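Local structure of IRMA (Escherichia coli CFT073, 5EK5) at residues 16-19 with 23-26; 28-33 with 42-47; 37-42 with 104-109; 46-51 with 77-82. The protein is a secreted, virulence-associated protein with a fibronectin-like fold that probably mimics an interleukin receptor, its precise function not being settled. All coordinates share one frame; numbering follows the deposited sequence.

Contact 1 (16-19 with 23-26); sequences TIWL and ICAY
The backbone N of Ile-17 donates to Ala-25 O at 2.8 Å, and Ala-25 N returns a bond of equal length to Ile-17 O, so the two residues form a hydrogen-bonded pair of an antiparallel beta hairpin. The hairpin joins strands 9-19 and 23-31 of the fibronectin-like domain. Toward the turn, Leu-19 N meets Ile-23 O at 2.8 Å, whereas the reverse bond from Ile-23 N to Leu-19 O is weak. Ile-17, Leu-19, Ile-23 and Ala-25 share one face of the sheet. There Leu-19 CG stands beside the backbone N (chi1 -61°) with the chain extended beyond it (chi2 175°), which carries CD1 diagonally along the hairpin to 3.7 Å from Ala-25 CB.

The other face holds Thr-16, Trp-18, Cys-24 and Tyr-26. Thr-16 and Tyr-26 run side by side in the same direction, and Thr-16 OG1 sits 3.2 Å from Tyr-26 CD1; the hydroxyl OG1 of Thr-16 is hydrogen-bonded to Tyr-116 OH of the second subunit, so this face takes part in the dimer. Cys-24, disulfide-bonded to Cys-83, ties the hairpin to the residue just after strand 74-82. Its SG approaches the Trp-18 indole obliquely, 4.0 Å from the centroid of the five-membered ring, and lies equally close to CD1 and NE1.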
loop_
_atom_site.group_PDB
_atom_site.type_symbol
_atom_site.label_atom_id
_atom_site.label_comp_id
_atom_site.label_asym_id
_atom_site.label_seq_id
_atom_site.Cartn_x
_atom_site.Cartn_y
_atom_site.Cartn_z
ATOM N N THR B 16 7.166 10.133 0.288
ATOM C CA THR B 16 7.705 11.279 -0.425
ATOM C C THR B 16 8.745 11.915 0.476
ATOM O O THR B 16 8.445 12.279 1.611
ATOM C CB THR B 16 6.618 12.311 -0.787
ATOM O OG1 THR B 16 5.772 11.785 -1.816
ATOM C CG2 THR B 16 7.252 13.606 -1.275
ATOM N N ILE B 17 9.966 12.055 -0.022
ATOM C CA ILE B 17 11.036 12.582 0.808
ATOM C C ILE B 17 11.495 13.933 0.288
ATOM O O ILE B 17 11.905 14.057 -0.865
ATOM C CB ILE B 17 12.238 11.620 0.867
ATOM C CG1 ILE B 17 11.807 10.252 1.394
ATOM C CG2 ILE B 17 13.345 12.204 1.731
ATOM C CD1 ILE B 17 12.727 9.125 0.979
ATOM N N TRP B 18 11.409 14.946 1.143
ATOM C CA TRP B 18 11.839 16.286 0.775
ATOM C C TRP B 18 13.339 16.409 0.976
ATOM O O TRP B 18 13.852 16.172 2.066
ATOM C CB TRP B 18 11.093 17.354 1.582
ATOM C CG TRP B 18 9.651 17.498 1.204
ATOM C CD1 TRP B 18 9.140 18.288 0.209
ATOM C CD2 TRP B 18 8.517 16.857 1.808
ATOM N NE1 TRP B 18 7.774 18.169 0.156
ATOM C CE2 TRP B 18 7.369 17.290 1.138
ATOM C CE3 TRP B 18 8.384 15.944 2.868
ATOM C CZ2 TRP B 18 6.087 16.857 1.472
ATOM C CZ3 TRP B 18 7.107 15.512 3.200
ATOM C CH2 TRP B 18 5.980 15.967 2.507
ATOM N N LEU B 19 14.035 16.776 -0.094
ATOM C CA LEU B 19 15.489 16.795 -0.099
ATOM C C LEU B 19 16.004 18.214 -0.310
ATOM O O LEU B 19 15.276 19.071 -0.816
ATOM C CB LEU B 19 16.018 15.866 -1.196
ATOM C CG LEU B 19 15.658 14.383 -1.079
ATOM C CD1 LEU B 19 16.155 13.616 -2.295
ATOM C CD2 LEU B 19 16.237 13.795 0.196
ATOM N N ILE B 23 14.262 19.228 -3.957
ATOM C CA ILE B 23 14.014 17.981 -4.665
ATOM C C ILE B 23 13.016 17.131 -3.892
ATOM O O ILE B 23 13.093 17.033 -2.669
ATOM C CB ILE B 23 15.319 17.183 -4.882
ATOM C CG1 ILE B 23 16.297 17.984 -5.743
ATOM C CG2 ILE B 23 15.033 15.845 -5.547
ATOM C CD1 ILE B 23 15.793 18.253 -7.145
ATOM N N CYS B 24 12.071 16.526 -4.603
ATOM C CA CYS B 24 11.186 15.563 -3.974
ATOM C C CYS B 24 11.567 14.180 -4.474
ATOM O O CYS B 24 11.733 13.964 -5.674
ATOM C CB CYS B 24 9.719 15.870 -4.286
ATOM S SG CYS B 24 8.887 16.911 -3.060
ATOM N N ALA B 25 11.719 13.250 -3.540
ATOM C CA ALA B 25 12.042 11.875 -3.877
ATOM C C ALA B 25 10.837 10.999 -3.587
ATOM O O ALA B 25 10.478 10.788 -2.427
ATOM C CB ALA B 25 13.258 11.399 -3.098
ATOM N N TYR B 26 10.198 10.507 -4.639
ATOM C CA TYR B 26 9.067 9.612 -4.466
ATOM C C TYR B 26 9.547 8.171 -4.396
ATOM O O TYR B 26 10.165 7.662 -5.329
ATOM C CB TYR B 26 8.051 9.799 -5.595
ATOM C CG TYR B 26 7.613 11.240 -5.754
ATOM C CD1 TYR B 26 6.611 11.775 -4.955
ATOM C CD2 TYR B 26 8.206 12.065 -6.702
ATOM C CE1 TYR B 26 6.209 13.089 -5.093
ATOM C CE2 TYR B 26 7.812 13.383 -6.847
ATOM C CZ TYR B 26 6.812 13.889 -6.040
ATOM O OH TYR B 26 6.415 15.197 -6.179
#

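Contact 2 (28-33 with 42-47); sequences FRLDNG and LTITLQ
Strands 28-31 and 42-47 face each other from different sheets of a beta sandwich, their axes 12.3 Å apart at closest approach and their directions 128° apart. At this spacing the backbones cannot bond to one another, and what joins them is a row of inward-pointing apolar side chains. Residues alternate on each strand: Phe-28 and Leu-30 point toward the opposite sheet, as do Leu-42, Ile-44 and Leu-46, while the residues between them face outward.

Leu-30 makes the central contact through one methyl. Its CD2 meets Ile-44 CD1 at 4.1 Å, the two side chains reaching toward each other tip to tip, and also lies 4.2 Å from Leu-42 CD1, a side chain it crosses at a slant. Ile-44 is extended along CG1 (chi2 176°), which pushes CD1 out from its own sheet to meet Leu-30. Farther along, Phe-28 CZ comes to 4.4 Å from Leu-46 CD2, which stands oblique to the ring. Leu-79 of strand 74-82 and Met-61 of strand 55-63 also pack on Phe-28, as does Ile-121 of the second subunit.

Where strand 23-31 ends, Asp-31 OD1 accepts from Gly-33 N at 2.8 Å, an Asx turn in which the donor stands above the carboxylate plane; Asp-31 OD2 makes a salt bridge with Arg-73. Between these two segments, by contrast, every contact joins carbon to carbon at van der Waals distance, which implies that the two strands pack on each other by burying apolar surface, not by directional bonds.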
loop_
_atom_site.group_PDB
_atom_site.type_symbol
_atom_site.label_atom_id
_atom_site.label_comp_id
_atom_site.label_asym_id
_atom_site.label_seq_id
_atom_site.Cartn_x
_atom_site.Cartn_y
_atom_site.Cartn_z
ATOM N N PHE B 28 9.129 4.195 -4.296
ATOM C CA PHE B 28 8.234 3.148 -4.754
ATOM C C PHE B 28 8.735 1.802 -4.248
ATOM O O PHE B 28 9.926 1.485 -4.335
ATOM C CB PHE B 28 8.129 3.148 -6.279
ATOM C CG PHE B 28 7.485 4.386 -6.843
ATOM C CD1 PHE B 28 8.222 5.539 -7.046
ATOM C CD2 PHE B 28 6.133 4.397 -7.158
ATOM C CE1 PHE B 28 7.629 6.677 -7.558
ATOM C CE2 PHE B 28 5.536 5.533 -7.671
ATOM C CZ PHE B 28 6.285 6.674 -7.871
ATOM N N ARG B 29 7.817 1.013 -3.707
ATOM C CA ARG B 29 8.125 -0.360 -3.344
ATOM C C ARG B 29 7.665 -1.308 -4.442
ATOM O O ARG B 29 6.510 -1.253 -4.881
ATOM C CB ARG B 29 7.493 -0.743 -2.014
ATOM C CG ARG B 29 7.839 -2.161 -1.578
ATOM C CD ARG B 29 7.205 -2.473 -0.250
ATOM N NE ARG B 29 7.749 -1.627 0.807
ATOM C CZ ARG B 29 7.311 -1.618 2.064
ATOM N NH1 ARG B 29 6.317 -2.413 2.431
ATOM N NH2 ARG B 29 7.869 -0.815 2.958
ATOM N N LEU B 30 8.572 -2.169 -4.887
ATOM C CA LEU B 30 8.227 -3.173 -5.881
ATOM C C LEU B 30 8.235 -4.530 -5.198
ATOM O O LEU B 30 9.124 -4.827 -4.410
ATOM C CB LEU B 30 9.205 -3.146 -7.061
ATOM C CG LEU B 30 9.042 -2.061 -8.135
ATOM C CD1 LEU B 30 9.330 -0.679 -7.563
ATOM C CD2 LEU B 30 9.931 -2.329 -9.340
ATOM N N ASP B 31 7.236 -5.348 -5.506
ATOM C CA ASP B 31 7.039 -6.610 -4.804
ATOM C C ASP B 31 6.611 -7.710 -5.768
ATOM O O ASP B 31 5.661 -7.543 -6.529
ATOM C CB ASP B 31 5.994 -6.427 -3.701
ATOM C CG ASP B 31 5.888 -7.627 -2.770
ATOM O OD1 ASP B 31 6.422 -8.710 -3.090
ATOM O OD2 ASP B 31 5.253 -7.481 -1.703
ATOM N N ASN B 32 7.325 -8.830 -5.744
ATOM C CA ASN B 32 6.978 -9.951 -6.611
ATOM C C ASN B 32 5.999 -10.946 -5.975
ATOM O O ASN B 32 5.808 -12.053 -6.480
ATOM C CB ASN B 32 8.262 -10.652 -7.072
ATOM C CG ASN B 32 8.860 -11.564 -6.014
ATOM O OD1 ASN B 32 8.594 -11.425 -4.817
ATOM N ND2 ASN B 32 9.700 -12.490 -6.454
ATOM N N GLY B 33 5.375 -10.528 -4.875
ATOM C CA GLY B 33 4.324 -11.293 -4.222
ATOM C C GLY B 33 4.725 -12.652 -3.680
ATOM O O GLY B 33 3.874 -13.447 -3.266
ATOM N N LEU B 42 16.091 -2.942 -13.087
ATOM C CA LEU B 42 15.065 -2.366 -13.951
ATOM C C LEU B 42 15.241 -0.874 -14.204
ATOM O O LEU B 42 15.684 -0.130 -13.331
ATOM C CB LEU B 42 13.672 -2.614 -13.366
ATOM C CG LEU B 42 13.262 -4.074 -13.171
ATOM C CD1 LEU B 42 11.883 -4.162 -12.542
ATOM C CD2 LEU B 42 13.286 -4.801 -14.502
ATOM N N THR B 43 14.880 -0.442 -15.409
ATOM C CA THR B 43 14.806 0.980 -15.721
ATOM C C THR B 43 13.379 1.362 -16.089
ATOM O O THR B 43 12.862 0.931 -17.121
ATOM C CB THR B 43 15.740 1.364 -16.878
ATOM O OG1 THR B 43 17.098 1.112 -16.499
ATOM C CG2 THR B 43 15.582 2.835 -17.223
ATOM N N ILE B 44 12.747 2.177 -15.253
ATOM C CA ILE B 44 11.341 2.499 -15.450
ATOM C C ILE B 44 11.135 3.982 -15.739
ATOM O O ILE B 44 11.593 4.839 -14.986
ATOM C CB ILE B 44 10.509 2.094 -14.220
ATOM C CG1 ILE B 44 10.768 0.624 -13.872
ATOM C CG2 ILE B 44 9.033 2.344 -14.470
ATOM C CD1 ILE B 44 10.071 0.150 -12.619
ATOM N N THR B 45 10.451 4.273 -16.842
ATOM C CA THR B 45 10.160 5.648 -17.233
ATOM C C THR B 45 8.726 6.044 -16.883
ATOM O O THR B 45 7.772 5.417 -17.345
ATOM C CB THR B 45 10.389 5.858 -18.738
ATOM O OG1 THR B 45 11.736 5.497 -19.070
ATOM C CG2 THR B 45 10.156 7.309 -19.106
ATOM N N LEU B 46 8.583 7.092 -16.078
ATOM C CA LEU B 46 7.272 7.520 -15.595
ATOM C C LEU B 46 6.915 8.944 -16.018
ATOM O O LEU B 46 7.748 9.848 -15.942
ATOM C CB LEU B 46 7.208 7.415 -14.070
ATOM C CG LEU B 46 7.358 6.023 -13.454
ATOM C CD1 LEU B 46 8.826 5.710 -13.183
ATOM C CD2 LEU B 46 6.537 5.905 -12.183
ATOM N N GLN B 47 5.678 9.135 -16.467
ATOM C CA GLN B 47 5.118 10.474 -16.635
ATOM C C GLN B 47 4.482 10.957 -15.338
ATOM O O GLN B 47 3.552 10.333 -14.827
ATOM C CB GLN B 47 4.070 10.508 -17.751
ATOM C CG GLN B 47 4.624 10.623 -19.157
ATOM C CD GLN B 47 3.524 10.656 -20.204
ATOM O OE1 GLN B 47 2.405 10.206 -19.959
ATOM N NE2 GLN B 47 3.834 11.203 -21.372
#

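Contact 3 (37-42 with 104-109); sequences EGFGPL and VSLPLS
Phe-39 is the first residue of segment 37-42 to reach across, and it does so through CE1, which lies 3.5 Å from Leu-106 CD1. The methyl comes in at the ring edge, near its plane, rather than over a face; the two side chains cross at about a right angle. The Phe-39 side chain also touches Ile-9 of strand 9-19 and Val-110. After Phe-39 the chain passes through Gly-40, whose N is held by Glu-97 OE2, and Pro-41 at the surface, before it enters strand 42-49.

Leu-42 then turns its second methyl to this contact: CD2 meets Leu-106 CD2 at 3.9 Å. Leu-106 thus divides its two branches, CD1 going to the aromatic edge and CD2 to the leucine. With CG anti to the backbone N (chi1 -178°), it sends both methyls toward segment 37-42. Its backbone bonds to that of Ala-95, and its side chain rests on Ala-95 and Arg-7.

All three touching residues are buried, although the centre of the contact is about 13 Å from the centre of the chain. The arrangement is that of a small apolar cluster at one end of a fibronectin-like beta sandwich, where the loop leading into strand 42-49 packs against Leu-106, at the end region of strand 102-105, outermost in its sheet within this chain.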
loop_
_atom_site.group_PDB
_atom_site.type_symbol
_atom_site.label_atom_id
_atom_site.label_comp_id
_atom_site.label_asym_id
_atom_site.label_seq_id
_atom_site.Cartn_x
_atom_site.Cartn_y
_atom_site.Cartn_z
ATOM N N GLU B 37 10.576 -16.120 -8.720
ATOM C CA GLU B 37 11.169 -15.880 -10.030
ATOM C C GLU B 37 11.528 -14.398 -10.047
ATOM O O GLU B 37 10.638 -13.545 -10.066
ATOM C CB GLU B 37 10.198 -16.210 -11.164
ATOM N N GLY B 38 12.819 -14.079 -10.021
ATOM C CA GLY B 38 13.226 -12.695 -9.851
ATOM C C GLY B 38 13.370 -11.793 -11.064
ATOM O O GLY B 38 12.919 -12.107 -12.163
ATOM N N PHE B 39 14.011 -10.651 -10.834
ATOM C CA PHE B 39 14.245 -9.642 -11.855
ATOM C C PHE B 39 15.650 -9.090 -11.743
ATOM O O PHE B 39 16.176 -8.927 -10.643
ATOM C CB PHE B 39 13.248 -8.491 -11.730
ATOM C CG PHE B 39 11.912 -8.765 -12.340
ATOM C CD1 PHE B 39 11.693 -8.474 -13.675
ATOM C CD2 PHE B 39 10.879 -9.308 -11.596
ATOM C CE1 PHE B 39 10.470 -8.708 -14.259
ATOM C CE2 PHE B 39 9.649 -9.555 -12.178
ATOM C CZ PHE B 39 9.446 -9.251 -13.515
ATOM N N GLY B 40 16.262 -8.821 -12.890
ATOM C CA GLY B 40 17.493 -8.060 -12.938
ATOM C C GLY B 40 17.173 -6.593 -12.723
ATOM O O GLY B 40 16.001 -6.229 -12.614
ATOM N N PRO B 41 18.212 -5.746 -12.656
ATOM C CA PRO B 41 18.063 -4.287 -12.568
ATOM C C PRO B 41 17.046 -3.734 -13.569
ATOM O O PRO B 41 17.134 -4.034 -14.759
ATOM C CB PRO B 41 19.470 -3.775 -12.879
ATOM C CG PRO B 41 20.371 -4.874 -12.427
ATOM C CD PRO B 41 19.626 -6.163 -12.631
ATOM N N LEU B 42 16.091 -2.942 -13.087
ATOM C CA LEU B 42 15.065 -2.366 -13.951
ATOM C C LEU B 42 15.241 -0.874 -14.204
ATOM O O LEU B 42 15.684 -0.130 -13.331
ATOM C CB LEU B 42 13.672 -2.614 -13.366
ATOM C CG LEU B 42 13.262 -4.074 -13.171
ATOM C CD1 LEU B 42 11.883 -4.162 -12.542
ATOM C CD2 LEU B 42 13.286 -4.801 -14.502
ATOM N N VAL B 104 17.213 -5.567 -22.080
ATOM C CA VAL B 104 15.980 -6.210 -22.527
ATOM C C VAL B 104 14.740 -5.431 -22.079
ATOM O O VAL B 104 14.642 -4.970 -20.931
ATOM C CB VAL B 104 15.881 -7.695 -22.045
ATOM C CG1 VAL B 104 15.639 -7.786 -20.544
ATOM C CG2 VAL B 104 14.775 -8.448 -22.791
ATOM N N SER B 105 13.794 -5.323 -23.011
ATOM C CA SER B 105 12.518 -4.638 -22.801
ATOM C C SER B 105 11.581 -5.442 -21.914
ATOM O O SER B 105 11.451 -6.651 -22.081
ATOM C CB SER B 105 11.839 -4.342 -24.145
ATOM O OG SER B 105 10.657 -3.567 -23.999
ATOM N N LEU B 106 10.939 -4.772 -20.962
ATOM C CA LEU B 106 10.033 -5.439 -20.035
ATOM C C LEU B 106 8.573 -5.103 -20.325
ATOM O O LEU B 106 8.197 -3.931 -20.348
ATOM C CB LEU B 106 10.380 -5.060 -18.595
ATOM C CG LEU B 106 9.536 -5.718 -17.507
ATOM C CD1 LEU B 106 9.890 -7.187 -17.385
ATOM C CD2 LEU B 106 9.733 -4.998 -16.185
ATOM N N PRO B 107 7.749 -6.138 -20.565
ATOM C CA PRO B 107 6.308 -5.988 -20.798
ATOM C C PRO B 107 5.614 -5.278 -19.641
ATOM O O PRO B 107 5.828 -5.639 -18.485
ATOM C CB PRO B 107 5.819 -7.434 -20.921
ATOM C CG PRO B 107 7.022 -8.203 -21.339
ATOM C CD PRO B 107 8.176 -7.544 -20.651
ATOM N N LEU B 108 4.792 -4.283 -19.955
ATOM C CA LEU B 108 4.155 -3.465 -18.930
ATOM C C LEU B 108 3.040 -4.224 -18.211
ATOM O O LEU B 108 2.586 -3.809 -17.144
ATOM C CB LEU B 108 3.606 -2.176 -19.544
ATOM C CG LEU B 108 4.628 -1.253 -20.215
ATOM C CD1 LEU B 108 4.038 0.128 -20.450
ATOM C CD2 LEU B 108 5.908 -1.158 -19.395
ATOM N N SER B 109 2.602 -5.335 -18.799
ATOM C CA SER B 109 1.547 -6.156 -18.208
ATOM C C SER B 109 1.999 -6.818 -16.909
ATOM O O SER B 109 1.175 -7.226 -16.089
ATOM C CB SER B 109 1.082 -7.221 -19.204
ATOM O OG SER B 109 2.173 -7.997 -19.670
#

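Contact 4 (46-51 with 77-82); sequences LQLKDK and AFLETE
This is a buried apolar contact between the two sheets of the sandwich, made by Leu-46 and Leu-48 of strand 42-49 with Leu-79 and Thr-81 of strand 74-82. The axes of segments 46-49 and 77-82 come no nearer than 10.3 Å and their directions differ by 51°, so the strands meet through side chains directed into the space between the sheets.

Leu-79 and Leu-48 carry the middle of the contact. Leu-79 CD2 lies 3.5 Å from Leu-48 CD1, and the two leucines run antiparallel, each alongside the other. The same Leu-79 methyl also reaches Leu-46 CB at 4.1 Å, so CD2 is set against two successive inward residues of the facing strand. The torsions of Leu-79 account for this: CG is trans to the backbone N (chi1 -179°) and CD2 nearly anti to CA, so that this methyl is the extended tip that reaches segment 46-51.

The second branch of Leu-48 has a different partner. Its CD2 meets Thr-81 CG2 tip to tip at 3.5 Å, the threonine offering its methyl to the leucine. Thr-81 holds that methyl between its backbone N and carbonyl carbon, with OG1 anti to the N (chi1 -170°). Val-57 of strand 55-63 and Tyr-26 of strand 23-31 also lie against Thr-81, and Val-87 and Thr-90 against Leu-48. Inward residues at alternate positions on strands of different sheets, meeting by side chains alone, are the core packing of a fibronectin-like beta sandwich.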
loop_
_atom_site.group_PDB
_atom_site.type_symbol
_atom_site.label_atom_id
_atom_site.label_comp_id
_atom_site.label_asym_id
_atom_site.label_seq_id
_atom_site.Cartn_x
_atom_site.Cartn_y
_atom_site.Cartn_z
ATOM N N LEU B 46 8.583 7.092 -16.078
ATOM C CA LEU B 46 7.272 7.520 -15.595
ATOM C C LEU B 46 6.915 8.944 -16.018
ATOM O O LEU B 46 7.748 9.848 -15.942
ATOM C CB LEU B 46 7.208 7.415 -14.070
ATOM C CG LEU B 46 7.358 6.023 -13.454
ATOM C CD1 LEU B 46 8.826 5.710 -13.183
ATOM C CD2 LEU B 46 6.537 5.905 -12.183
ATOM N N GLN B 47 5.678 9.135 -16.467
ATOM C CA GLN B 47 5.118 10.474 -16.635
ATOM C C GLN B 47 4.482 10.957 -15.338
ATOM O O GLN B 47 3.552 10.333 -14.827
ATOM C CB GLN B 47 4.070 10.508 -17.751
ATOM C CG GLN B 47 4.624 10.623 -19.157
ATOM C CD GLN B 47 3.524 10.656 -20.204
ATOM O OE1 GLN B 47 2.405 10.206 -19.959
ATOM N NE2 GLN B 47 3.834 11.203 -21.372
ATOM N N LEU B 48 4.973 12.074 -14.810
ATOM C CA LEU B 48 4.365 12.673 -13.626
ATOM C C LEU B 48 3.265 13.630 -14.061
ATOM O O LEU B 48 3.476 14.483 -14.922
ATOM C CB LEU B 48 5.401 13.398 -12.761
ATOM C CG LEU B 48 6.356 12.552 -11.906
ATOM C CD1 LEU B 48 7.216 11.615 -12.745
ATOM C CD2 LEU B 48 7.225 13.433 -11.030
ATOM N N LYS B 49 2.088 13.480 -13.463
ATOM C CA LYS B 49 0.912 14.208 -13.909
ATOM C C LYS B 49 0.284 14.978 -12.758
ATOM O O LYS B 49 0.392 14.568 -11.603
ATOM C CB LYS B 49 -0.103 13.232 -14.504
ATOM C CG LYS B 49 0.392 12.520 -15.757
ATOM C CD LYS B 49 -0.640 11.541 -16.288
ATOM C CE LYS B 49 -0.197 10.955 -17.616
ATOM N NZ LYS B 49 -1.282 10.179 -18.269
ATOM N N ASP B 50 -0.361 16.101 -13.063
ATOM C CA ASP B 50 -1.122 16.809 -12.038
ATOM C C ASP B 50 -2.470 16.118 -11.828
ATOM O O ASP B 50 -2.724 15.061 -12.411
ATOM C CB ASP B 50 -1.286 18.299 -12.392
ATOM C CG ASP B 50 -2.018 18.534 -13.709
ATOM O OD1 ASP B 50 -2.827 17.687 -14.138
ATOM O OD2 ASP B 50 -1.771 19.592 -14.325
ATOM N N LYS B 51 -3.337 16.714 -11.016
ATOM C CA LYS B 51 -4.613 16.085 -10.684
ATOM C C LYS B 51 -5.567 16.095 -11.873
ATOM O O LYS B 51 -6.511 15.307 -11.927
ATOM C CB LYS B 51 -5.260 16.781 -9.486
ATOM C CG LYS B 51 -5.529 18.263 -9.684
ATOM C CD LYS B 51 -6.190 18.858 -8.449
ATOM C CE LYS B 51 -5.939 20.352 -8.340
ATOM N NZ LYS B 51 -6.721 20.954 -7.224
ATOM N N ALA B 77 12.656 1.719 -4.894
ATOM C CA ALA B 77 13.232 2.604 -5.901
ATOM C C ALA B 77 12.789 4.043 -5.663
ATOM O O ALA B 77 11.741 4.285 -5.062
ATOM C CB ALA B 77 12.836 2.155 -7.289
ATOM N N PHE B 78 13.579 4.995 -6.145
ATOM C CA PHE B 78 13.276 6.400 -5.910
ATOM C C PHE B 78 13.200 7.204 -7.201
ATOM O O PHE B 78 14.036 7.061 -8.093
ATOM C CB PHE B 78 14.315 7.001 -4.965
ATOM C CG PHE B 78 14.270 6.414 -3.589
ATOM C CD1 PHE B 78 14.975 5.258 -3.292
ATOM C CD2 PHE B 78 13.500 6.996 -2.598
ATOM C CE1 PHE B 78 14.925 4.704 -2.029
ATOM C CE2 PHE B 78 13.452 6.450 -1.331
ATOM C CZ PHE B 78 14.161 5.299 -1.047
ATOM N N LEU B 79 12.181 8.050 -7.283
ATOM C CA LEU B 79 11.990 8.934 -8.422
ATOM C C LEU B 79 12.216 10.385 -8.009
ATOM O O LEU B 79 11.474 10.927 -7.187
ATOM C CB LEU B 79 10.588 8.751 -9.004
ATOM C CG LEU B 79 10.236 9.604 -10.218
ATOM C CD1 LEU B 79 11.306 9.423 -11.266
ATOM C CD2 LEU B 79 8.888 9.192 -10.764
ATOM N N GLU B 80 13.258 10.997 -8.562
ATOM C CA GLU B 80 13.614 12.376 -8.236
ATOM C C GLU B 80 13.147 13.415 -9.254
ATOM O O GLU B 80 13.313 13.239 -10.461
ATOM C CB GLU B 80 15.130 12.506 -8.078
ATOM C CG GLU B 80 15.715 11.773 -6.891
ATOM C CD GLU B 80 17.104 12.276 -6.548
ATOM O OE1 GLU B 80 17.321 13.507 -6.595
ATOM O OE2 GLU B 80 17.980 11.445 -6.236
ATOM N N THR B 81 12.562 14.495 -8.750
ATOM C CA THR B 81 12.203 15.641 -9.576
ATOM C C THR B 81 12.057 16.864 -8.676
ATOM O O THR B 81 11.893 16.730 -7.465
ATOM C CB THR B 81 10.900 15.416 -10.362
ATOM O OG1 THR B 81 10.732 16.466 -11.325
ATOM C CG2 THR B 81 9.706 15.395 -9.422
ATOM N N GLU B 82 12.127 18.054 -9.265
ATOM C CA GLU B 82 11.926 19.284 -8.507
ATOM C C GLU B 82 10.552 19.318 -7.842
ATOM O O GLU B 82 9.527 19.138 -8.498
ATOM C CB GLU B 82 12.109 20.516 -9.393
ATOM C CG GLU B 82 12.030 21.816 -8.608
ATOM C CD GLU B 82 12.289 23.045 -9.457
ATOM O OE1 GLU B 82 12.459 22.902 -10.686
ATOM O OE2 GLU B 82 12.334 24.156 -8.888
#

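How the contacts relate
Contact 1 alone lies within one sheet, depends on backbone hydrogen bonds, and is only partly buried, with Thr-16 and Tyr-26 touching the second subunit. Contacts 2 and 4 bridge the two sheets through apolar groups, methyls with one phenyl ring in contact 2, leucines and a threonine methyl in contact 4, and share Leu-46 on strand 42-49. Contact 2 is the most central, its centre about 3 Å from that of the chain, and contact 3 continues the apolar layer outward through Leu-42. Contacts 1 and 3 sit on opposite sides, about 25 Å apart between centres. Strand 23-31 links contact 1 to contact 2, and its backbone bonds to strand 74-82 join both to contact 4.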